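Local coordinates for carbohydrate binding module family 33 and 10 domain protein (Teredinibacter turnerae, PDB 6RW7), which is an AA10 lytic polysaccharide monooxygenase, here its copper-binding catalytic domain, and probably binds and oxidatively cleaves cellulose, at residues A[97-109]-A[183-197]. Sequence-based numbering, arbitrary orientation.
With CU1 (copper (I) ion), chain D; CU (copper (II) ion), chain C.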
ATOM      1  N   THR A  97     -14.087   1.405  -1.791  1.00 13.06           N
ATOM      2  CA  THR A  97     -13.588   0.037  -2.056  1.00 13.85           C
ATOM      3  C   THR A  97     -12.110   0.114  -2.432  1.00 13.30           C
ATOM      4  O   THR A  97     -11.751   0.853  -3.372  1.00 16.11           O
ATOM      5  CB  THR A  97     -14.428  -0.704  -3.096  1.00 15.72           C
ATOM      6  OG1 THR A  97     -15.756  -0.710  -2.580  1.00 17.90           O
ATOM      7  CG2 THR A  97     -13.964  -2.128  -3.294  1.00 16.21           C
ATOM      8  N   PHE A  98     -11.281  -0.652  -1.735  1.00 11.04           N
ATOM      9  CA  PHE A  98      -9.846  -0.814  -2.065  1.00 10.52           C
ATOM     10  C   PHE A  98      -9.674  -2.152  -2.773  1.00 10.98           C
ATOM     11  O   PHE A  98     -10.217  -3.142  -2.298  1.00 11.59           O
ATOM     12  CB  PHE A  98      -8.980  -0.768  -0.808  1.00 10.38           C
ATOM     13  CG  PHE A  98      -8.926   0.588  -0.167  1.00 10.46           C
ATOM     14  CD1 PHE A  98      -9.925   1.005   0.701  1.00 11.09           C
ATOM     15  CD2 PHE A  98      -7.900   1.466  -0.466  1.00 10.68           C
ATOM     16  CE1 PHE A  98      -9.899   2.284   1.237  1.00 11.03           C
ATOM     17  CE2 PHE A  98      -7.857   2.723   0.110  1.00 11.45           C
ATOM     18  CZ  PHE A  98      -8.870   3.140   0.934  1.00 10.95           C
ATOM     19  N   VAL A  99      -8.958  -2.168  -3.878  1.00 10.48           N
ATOM     20  CA  VAL A  99      -8.781  -3.383  -4.706  1.00 10.54           C
ATOM     21  C   VAL A  99      -7.321  -3.805  -4.598  1.00 10.42           C
ATOM     22  O   VAL A  99      -6.418  -3.067  -5.107  1.00 10.66           O
ATOM     23  CB  VAL A  99      -9.184  -3.118  -6.159  1.00 11.37           C
ATOM     24  CG1 VAL A  99      -9.002  -4.381  -6.981  1.00 11.48           C
ATOM     25  CG2 VAL A  99     -10.615  -2.592  -6.276  1.00 12.09           C
ATOM     26  N   TRP A 100      -7.091  -4.941  -3.961  1.00  9.39           N
ATOM     27  CA  TRP A 100      -5.760  -5.594  -3.998  1.00  9.93           C
ATOM     28  C   TRP A 100      -5.713  -6.454  -5.252  1.00 10.14           C
ATOM     29  O   TRP A 100      -6.580  -7.339  -5.409  1.00 10.13           O
ATOM     30  CB  TRP A 100      -5.519  -6.443  -2.766  1.00  9.61           C
ATOM     31  CG  TRP A 100      -5.125  -5.674  -1.546  1.00  9.51           C
ATOM     32  CD1 TRP A 100      -5.915  -4.979  -0.676  1.00  9.58           C
ATOM     33  CD2 TRP A 100      -3.787  -5.501  -1.089  1.00  9.34           C
ATOM     34  NE1 TRP A 100      -5.154  -4.416   0.310  1.00  9.51           N
ATOM     35  CE2 TRP A 100      -3.846  -4.746   0.100  1.00  9.05           C
ATOM     36  CE3 TRP A 100      -2.549  -5.951  -1.543  1.00  9.20           C
ATOM     37  CZ2 TRP A 100      -2.699  -4.416   0.821  1.00  9.38           C
ATOM     38  CZ3 TRP A 100      -1.414  -5.619  -0.828  1.00  9.53           C
ATOM     39  CH2 TRP A 100      -1.493  -4.844   0.326  1.00  9.73           C
ATOM     40  N   ASP A 101      -4.689  -6.273  -6.076  1.00 10.59           N
ATOM     41  CA  ASP A 101      -4.380  -7.235  -7.149  1.00 11.06           C
ATOM     42  C   ASP A 101      -3.469  -8.299  -6.563  1.00 11.25           C
ATOM     43  O   ASP A 101      -2.385  -7.948  -6.069  1.00 11.56           O
ATOM     44  CB  ASP A 101      -3.684  -6.611  -8.357  1.00 12.47           C
ATOM     45  CG  ASP A 101      -3.402  -7.694  -9.386  1.00 14.28           C
ATOM     46  OD1 ASP A 101      -2.412  -8.394  -9.235  1.00 17.66           O
ATOM     47  OD2 ASP A 101      -4.227  -7.896 -10.251  1.00 18.90           O
ATOM     48  N   ILE A 102      -3.897  -9.549  -6.593  1.00 11.02           N
ATOM     49  CA  ILE A 102      -3.074 -10.679  -6.079  1.00 11.12           C
ATOM     50  C   ILE A 102      -2.802 -11.668  -7.224  1.00 10.96           C
ATOM     51  O   ILE A 102      -2.404 -12.790  -6.946  1.00 11.22           O
ATOM     52  CB  ILE A 102      -3.725 -11.307  -4.818  1.00 11.22           C
ATOM     53  CG1 ILE A 102      -5.004 -12.105  -5.110  1.00 11.89           C
ATOM     54  CG2 ILE A 102      -3.981 -10.244  -3.752  1.00 10.95           C
ATOM     55  CD1 ILE A 102      -5.444 -12.941  -3.923  1.00 12.56           C
ATOM     56  N   SER A 103      -2.856 -11.197  -8.469  1.00 11.36           N
ATOM     57  CA  SER A 103      -2.696 -12.056  -9.670  1.00 12.12           C
ATOM     58  C   SER A 103      -1.327 -12.756  -9.666  1.00 12.36           C
ATOM     59  O   SER A 103      -1.255 -13.923 -10.090  1.00 12.40           O
ATOM     60  CB  SER A 103      -2.901 -11.276 -10.931  1.00 13.81           C
ATOM     61  OG  SER A 103      -1.913 -10.279 -11.059  1.00 17.23           O
ATOM     62  N   TYR A 104      -0.269 -12.101  -9.198  1.00 11.15           N
ATOM     63  CA  TYR A 104       1.101 -12.685  -9.239  1.00 11.22           C
ATOM     64  C   TYR A 104       1.300 -13.722  -8.135  1.00 12.26           C
ATOM     65  O   TYR A 104       2.338 -14.381  -8.133  1.00 15.15           O
ATOM     66  CB  TYR A 104       2.166 -11.597  -9.135  1.00 11.44           C
ATOM     67  CG  TYR A 104       2.152 -10.685 -10.324  1.00 11.24           C
ATOM     68  CD1 TYR A 104       2.581 -11.115 -11.573  1.00 11.86           C
ATOM     69  CD2 TYR A 104       1.657  -9.398 -10.217  1.00 12.35           C
ATOM     70  CE1 TYR A 104       2.537 -10.278 -12.677  1.00 12.48           C
ATOM     71  CE2 TYR A 104       1.610  -8.542 -11.304  1.00 12.53           C
ATOM     72  CZ  TYR A 104       2.049  -8.989 -12.542  1.00 12.52           C
ATOM     73  OH  TYR A 104       1.993  -8.127 -13.596  1.00 14.63           O
ATOM     74  N   GLY A 105       0.364 -13.851  -7.206  1.00 12.19           N
ATOM     75  CA  GLY A 105       0.430 -14.867  -6.146  1.00 12.86           C
ATOM     76  C   GLY A 105      -0.906 -14.930  -5.432  1.00 12.66           C
ATOM     77  O   GLY A 105      -1.089 -14.284  -4.396  1.00 12.19           O
ATOM     78  N   PRO A 106      -1.919 -15.598  -6.029  1.00 12.64           N
ATOM     79  CA  PRO A 106      -3.299 -15.444  -5.581  1.00 12.27           C
ATOM     80  C   PRO A 106      -3.639 -16.355  -4.396  1.00 12.19           C
ATOM     81  O   PRO A 106      -4.411 -17.312  -4.505  1.00 13.24           O
ATOM     82  CB  PRO A 106      -4.086 -15.746  -6.857  1.00 13.57           C
ATOM     83  CG  PRO A 106      -3.242 -16.805  -7.535  1.00 13.77           C
ATOM     84  CD  PRO A 106      -1.816 -16.354  -7.285  1.00 13.60           C
ATOM     85  N   HIS A 107      -3.089 -15.989  -3.245  1.00 11.87           N
ATOM     86  CA  HIS A 107      -3.210 -16.749  -1.980  1.00 12.05           C
ATOM     87  C   HIS A 107      -4.581 -16.464  -1.327  1.00 10.99           C
ATOM     88  O   HIS A 107      -4.621 -16.057  -0.155  1.00 11.61           O
ATOM     89  CB  HIS A 107      -2.082 -16.375  -1.008  1.00 13.19           C
ATOM     90  CG  HIS A 107      -0.722 -16.233  -1.597  1.00 15.23           C
ATOM     91  ND1 HIS A 107      -0.046 -17.299  -2.157  1.00 16.56           N
ATOM     92  CD2 HIS A 107       0.107 -15.168  -1.674  1.00 14.82           C
ATOM     93  CE1 HIS A 107       1.139 -16.890  -2.577  1.00 16.71           C
ATOM     94  NE2 HIS A 107       1.261 -15.579  -2.289  1.00 15.43           N
ATOM     95  N   PHE A 108      -5.679 -16.721  -2.020  1.00 11.17           N
ATOM     96  CA  PHE A 108      -7.045 -16.573  -1.468  1.00 11.33           C
ATOM     97  C   PHE A 108      -7.236 -17.511  -0.278  1.00 11.72           C
ATOM     98  O   PHE A 108      -7.815 -17.101   0.720  1.00 12.07           O
ATOM     99  CB  PHE A 108      -8.086 -16.867  -2.542  1.00 11.26           C
ATOM    100  CG  PHE A 108      -8.228 -15.783  -3.576  1.00 11.89           C
ATOM    101  CD1 PHE A 108      -8.879 -14.601  -3.274  1.00 11.94           C
ATOM    102  CD2 PHE A 108      -7.762 -15.964  -4.871  1.00 12.28           C
ATOM    103  CE1 PHE A 108      -9.060 -13.621  -4.242  1.00 11.49           C
ATOM    104  CE2 PHE A 108      -7.936 -14.987  -5.839  1.00 12.73           C
ATOM    105  CZ  PHE A 108      -8.577 -13.808  -5.520  1.00 12.33           C
ATOM    106  N   SER A 109      -6.777 -18.755  -0.406  1.00 12.67           N
ATOM    107  CA  SER A 109      -7.188 -19.877   0.476  1.00 13.01           C
ATOM    108  C   SER A 109      -6.785 -19.661   1.941  1.00 11.88           C
ATOM    109  O   SER A 109      -7.442 -20.278   2.798  1.00 13.10           O
ATOM    110  CB  SER A 109      -6.669 -21.195  -0.036  1.00 13.77           C
ATOM    111  OG  SER A 109      -5.262 -21.277   0.152  1.00 14.92           O
ATOM    112  N   ALA A 183      -1.236   0.155   3.814  1.00  9.01           N
ATOM    113  CA  ALA A 183      -2.136  -1.007   3.846  1.00  9.19           C
ATOM    114  C   ALA A 183      -1.354  -2.313   3.865  1.00  8.80           C
ATOM    115  O   ALA A 183      -0.272  -2.416   3.273  1.00  9.28           O
ATOM    116  CB  ALA A 183      -3.054  -0.977   2.652  1.00  9.58           C
ATOM    117  N   GLU A 184      -1.976  -3.304   4.478  1.00  8.64           N
ATOM    118  CA  GLU A 184      -1.411  -4.651   4.600  1.00  9.17           C
ATOM    119  C   GLU A 184      -2.423  -5.695   4.145  1.00  8.63           C
ATOM    120  O   GLU A 184      -3.629  -5.552   4.442  1.00  8.77           O
ATOM    121  CB  GLU A 184      -1.052  -4.960   6.053  1.00  9.20           C
ATOM    122  CG  GLU A 184      -0.129  -3.956   6.696  1.00 10.20           C
ATOM    123  CD  GLU A 184       0.203  -4.257   8.147  1.00 10.73           C
ATOM    124  OE1 GLU A 184      -0.486  -5.129   8.754  1.00 11.54           O
ATOM    125  OE2 GLU A 184       1.145  -3.620   8.656  1.00 12.76           O
ATOM    126  N   TRP A 185      -1.900  -6.741   3.517  1.00  8.28           N
ATOM    127  CA  TRP A 185      -2.678  -7.955   3.189  1.00  8.71           C
ATOM    128  C   TRP A 185      -1.979  -9.104   3.902  1.00  8.59           C
ATOM    129  O   TRP A 185      -0.847  -9.414   3.522  1.00  9.26           O
ATOM    130  CB  TRP A 185      -2.807  -8.137   1.678  1.00  8.91           C
ATOM    131  CG  TRP A 185      -3.212  -9.511   1.256  1.00  8.60           C
ATOM    132  CD1 TRP A 185      -4.153 -10.318   1.825  1.00  9.34           C
ATOM    133  CD2 TRP A 185      -2.661 -10.230   0.142  1.00  9.15           C
ATOM    134  NE1 TRP A 185      -4.205 -11.507   1.160  1.00  9.56           N
ATOM    135  CE2 TRP A 185      -3.298 -11.485   0.133  1.00  9.85           C
ATOM    136  CE3 TRP A 185      -1.691  -9.942  -0.829  1.00  9.85           C
ATOM    137  CZ2 TRP A 185      -2.983 -12.458  -0.809  1.00  9.83           C
ATOM    138  CZ3 TRP A 185      -1.394 -10.907  -1.765  1.00 10.22           C
ATOM    139  CH2 TRP A 185      -2.020 -12.153  -1.738  1.00 10.15           C
ATOM    140  N   GLY A 186      -2.619  -9.670   4.917  1.00  9.23           N
ATOM    141  CA  GLY A 186      -1.979 -10.716   5.729  1.00  9.46           C
ATOM    142  C   GLY A 186      -2.613 -12.067   5.510  1.00 10.06           C
ATOM    143  O   GLY A 186      -3.860 -12.200   5.598  1.00 10.56           O
ATOM    144  N   ARG A 187      -1.772 -13.065   5.277  1.00 10.49           N
ATOM    145  CA  ARG A 187      -2.177 -14.485   5.305  1.00 10.64           C
ATOM    146  C   ARG A 187      -2.143 -14.965   6.756  1.00 11.40           C
ATOM    147  O   ARG A 187      -1.589 -14.285   7.635  1.00 11.40           O
ATOM    148  CB  ARG A 187      -1.251 -15.289   4.388  1.00 10.91           C
ATOM    149  CG  ARG A 187      -1.386 -14.885   2.930  1.00 11.18           C
ATOM    150  CD  ARG A 187      -0.338 -15.502   2.040  1.00 11.55           C
ATOM    151  NE  ARG A 187      -0.444 -16.952   1.995  1.00 11.69           N
ATOM    152  CZ  ARG A 187       0.516 -17.777   1.571  1.00 12.67           C
ATOM    153  NH1 ARG A 187       1.657 -17.308   1.098  1.00 13.19           N
ATOM    154  NH2 ARG A 187       0.331 -19.070   1.633  1.00 13.83           N
ATOM    155  N   ASN A 188      -2.720 -16.131   6.985  1.00 10.87           N
ATOM    156  CA  ASN A 188      -2.867 -16.665   8.344  1.00 11.42           C
ATOM    157  C   ASN A 188      -1.523 -17.214   8.842  1.00 11.39           C
ATOM    158  O   ASN A 188      -0.506 -17.146   8.139  1.00 11.25           O
ATOM    159  CB  ASN A 188      -4.010 -17.670   8.375  1.00 12.49           C
ATOM    160  CG  ASN A 188      -3.612 -19.046   7.904  1.00 13.03           C
ATOM    161  OD1 ASN A 188      -2.611 -19.234   7.214  1.00 12.92           O
ATOM    162  ND2 ASN A 188      -4.400 -20.014   8.326  1.00 15.49           N
ATOM    163  N   GLU A 189      -1.557 -17.795  10.033  1.00 13.40           N
ATOM    164  CA  GLU A 189      -0.361 -18.231  10.783  1.00 15.17           C
ATOM    165  C   GLU A 189       0.394 -19.357  10.068  1.00 14.50           C
ATOM    166  O   GLU A 189       1.542 -19.579  10.470  1.00 16.24           O
ATOM    167  CB  GLU A 189      -0.808 -18.677  12.175  1.00 18.78           C
ATOM    168  CG  GLU A 189      -1.678 -19.910  12.122  1.00 21.14           C
ATOM    169  CD  GLU A 189      -2.114 -20.455  13.461  1.00 28.06           C
ATOM    170  OE1 GLU A 189      -1.501 -20.070  14.478  1.00 34.58           O
ATOM    171  OE2 GLU A 189      -3.032 -21.292  13.469  1.00 37.19           O
ATOM    172  N   HIS A 190      -0.147 -20.037   9.054  1.00 13.54           N
ATOM    173  CA  HIS A 190       0.625 -21.115   8.377  1.00 14.61           C
ATOM    174  C   HIS A 190       1.953 -20.523   7.862  1.00 14.57           C
ATOM    175  O   HIS A 190       2.983 -21.213   7.929  1.00 13.70           O
ATOM    176  CB  HIS A 190      -0.160 -21.772   7.237  1.00 16.99           C
ATOM    177  CG  HIS A 190       0.514 -22.982   6.682  1.00 19.02           C
ATOM    178  ND1 HIS A 190       0.519 -24.188   7.355  1.00 21.90           N
ATOM    179  CD2 HIS A 190       1.230 -23.172   5.554  1.00 21.98           C
ATOM    180  CE1 HIS A 190       1.200 -25.072   6.648  1.00 22.28           C
ATOM    181  NE2 HIS A 190       1.636 -24.484   5.544  1.00 22.42           N
ATOM    182  N   THR A 191       1.913 -19.297   7.329  1.00 12.92           N
ATOM    183  CA  THR A 191       3.080 -18.571   6.787  1.00 12.09           C
ATOM    184  C   THR A 191       3.295 -17.219   7.463  1.00 11.87           C
ATOM    185  O   THR A 191       4.427 -16.710   7.430  1.00 11.89           O
ATOM    186  CB  THR A 191       2.947 -18.301   5.279  1.00 11.99           C
ATOM    187  OG1 THR A 191       1.896 -17.359   4.982  1.00 11.19           O
ATOM    188  CG2 THR A 191       2.769 -19.581   4.484  1.00 12.42           C
ATOM    189  N   TYR A 192       2.206 -16.588   7.916  1.00 11.17           N
ATOM    190  CA  TYR A 192       2.175 -15.162   8.337  1.00 11.49           C
ATOM    191  C   TYR A 192       2.684 -14.252   7.221  1.00 11.17           C
ATOM    192  O   TYR A 192       3.044 -13.103   7.474  1.00 11.02           O
ATOM    193  CB  TYR A 192       2.945 -14.914   9.640  1.00 12.78           C
ATOM    194  CG  TYR A 192       2.142 -15.207  10.889  1.00 14.47           C
ATOM    195  CD1 TYR A 192       0.925 -14.594  11.126  1.00 14.70           C
ATOM    196  CD2 TYR A 192       2.574 -16.146  11.807  1.00 16.12           C
ATOM    197  CE1 TYR A 192       0.179 -14.874  12.266  1.00 15.39           C
ATOM    198  CE2 TYR A 192       1.857 -16.416  12.960  1.00 16.30           C
ATOM    199  CZ  TYR A 192       0.646 -15.790  13.189  1.00 16.51           C
ATOM    200  OH  TYR A 192      -0.060 -16.115  14.320  1.00 19.01           O
ATOM    201  N   GLU A 193       2.661 -14.708   5.981  1.00 10.46           N
ATOM    202  CA  GLU A 193       3.178 -13.864   4.878  1.00 10.78           C
ATOM    203  C   GLU A 193       2.228 -12.677   4.701  1.00  9.86           C
ATOM    204  O   GLU A 193       1.005 -12.856   4.753  1.00 11.01           O
ATOM    205  CB  GLU A 193       3.288 -14.683   3.600  1.00 11.77           C
ATOM    206  CG  GLU A 193       3.972 -13.964   2.477  1.00 12.66           C
ATOM    207  CD  GLU A 193       4.328 -14.905   1.360  1.00 14.80           C
ATOM    208  OE1 GLU A 193       3.467 -15.144   0.498  1.00 16.06           O
ATOM    209  OE2 GLU A 193       5.434 -15.493   1.443  1.00 19.25           O
ATOM    210  N   ARG A 194       2.810 -11.505   4.554  1.00  9.22           N
ATOM    211  CA  ARG A 194       2.070 -10.219   4.581  1.00  9.48           C
ATOM    212  C   ARG A 194       2.664  -9.306   3.516  1.00  9.46           C
ATOM    213  O   ARG A 194       3.894  -9.246   3.397  1.00  8.98           O
ATOM    214  CB  ARG A 194       2.193  -9.595   5.969  1.00  9.58           C
ATOM    215  CG  ARG A 194       1.386  -8.318   6.182  1.00  9.35           C
ATOM    216  CD  ARG A 194       1.452  -7.898   7.655  1.00  9.45           C
ATOM    217  NE  ARG A 194       0.754  -8.913   8.442  1.00 10.03           N
ATOM    218  CZ  ARG A 194      -0.526  -8.885   8.805  1.00 10.09           C
ATOM    219  NH1 ARG A 194      -1.295  -7.817   8.618  1.00 10.19           N
ATOM    220  NH2 ARG A 194      -1.057  -9.955   9.367  1.00 10.73           N
ATOM    221  N   PHE A 195       1.803  -8.619   2.767  1.00  9.42           N
ATOM    222  CA  PHE A 195       2.221  -7.697   1.692  1.00  9.62           C
ATOM    223  C   PHE A 195       1.780  -6.290   2.051  1.00  9.47           C
ATOM    224  O   PHE A 195       0.772  -6.121   2.774  1.00  9.52           O
ATOM    225  CB  PHE A 195       1.654  -8.153   0.350  1.00  9.79           C
ATOM    226  CG  PHE A 195       2.212  -9.489  -0.043  1.00  9.79           C
ATOM    227  CD1 PHE A 195       1.572 -10.648   0.353  1.00 10.79           C
ATOM    228  CD2 PHE A 195       3.399  -9.577  -0.761  1.00  9.96           C
ATOM    229  CE1 PHE A 195       2.125 -11.881   0.042  1.00 10.68           C
ATOM    230  CE2 PHE A 195       3.960 -10.808  -1.049  1.00 10.64           C
ATOM    231  CZ  PHE A 195       3.322 -11.949  -0.638  1.00 10.52           C
ATOM    232  N   PHE A 196       2.582  -5.323   1.639  1.00  9.38           N
ATOM    233  CA  PHE A 196       2.437  -3.909   2.036  1.00  9.79           C
ATOM    234  C   PHE A 196       2.255  -3.032   0.807  1.00  9.61           C
ATOM    235  O   PHE A 196       2.897  -3.247  -0.187  1.00  9.48           O
ATOM    236  CB  PHE A 196       3.655  -3.452   2.847  1.00  9.76           C
ATOM    237  CG  PHE A 196       3.911  -4.318   4.044  1.00  9.77           C
ATOM    238  CD1 PHE A 196       4.693  -5.458   3.938  1.00  9.99           C
ATOM    239  CD2 PHE A 196       3.313  -4.028   5.255  1.00  9.97           C
ATOM    240  CE1 PHE A 196       4.890  -6.267   5.040  1.00 10.06           C
ATOM    241  CE2 PHE A 196       3.515  -4.840   6.361  1.00 10.46           C
ATOM    242  CZ  PHE A 196       4.300  -5.964   6.239  1.00  9.98           C
ATOM    243  N   SER A 197       1.418  -2.010   0.922  1.00  9.50           N
ATOM    244  CA  SER A 197       1.129  -1.120  -0.220  1.00  9.98           C
ATOM    245  C   SER A 197       0.749   0.263   0.296  1.00 10.31           C
ATOM    246  O   SER A 197      -0.121   0.359   1.181  1.00 10.84           O
ATOM    247  CB  SER A 197       0.076  -1.743  -1.085  1.00 10.45           C
ATOM    248  OG  SER A 197      -0.050  -1.100  -2.348  1.00 10.19           O
TER
HETATM  249 CU   CU1 D 303       2.667 -14.418  -3.023  1.00 14.51          CU
HETATM  250 CU    CU C 302      -5.865  -6.504 -11.514  1.00 15.56          CU
HETATM  251  O   HOH W   1      -5.230  -3.810   3.076  1.00 11.50           O
HETATM  252  O   HOH W   2      -6.359  -8.370 -12.537  1.00 35.06           O
HETATM  253  O   HOH W   3       3.167 -16.046  -4.922  1.00 42.45           O
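Trp100 and Trp185 meet edge to face in the protein core, the edge of Trp185 turned to the face of Trp100 with their planes at 55°. Trp185 CB sits 3.6 Å from the centroid of the Trp100 six-membered ring, almost on the ring normal. The Trp100 indole lies across the strand pair 183-187 and 193-197, and its CH2 reaches Ser197 CB at 3.8 Å. A water joins Trp100 NE1 to Glu184 O. In Trp185, CG is anti to the backbone N (chi1 163°), which carries the indole toward the loop after strand 97-101. There Ile102 CG2 packs on its face, 3.3 Å from Trp185 CZ3. Gly105 O meets the ring edge, and Thr111 takes the Trp185 NE1 hydrogen bond.

Farther along, the Arg187 guanidinium stacks flat on the His107 ring, centres 4.0 Å apart. Gly105 O sits above the opposite face, toward the rim. Arg187 NH1 also forms a salt bridge with Glu193 OE1 at 2.9 Å, and Asp110 pairs with Arg187 NE. Replacing this arginine by an alanine is likely to uncover one face of His107 and leave Glu193 and Asp110 without their shared cation. His107 NE2 binds the copper(I) ion at 2.0 Å. Trp185 CH2 lies 3.7 Å from His107 CD2. With His1, His107 forms the histidine brace characteristic of LPMO active sites, next to the aromatic cluster between the two sheets.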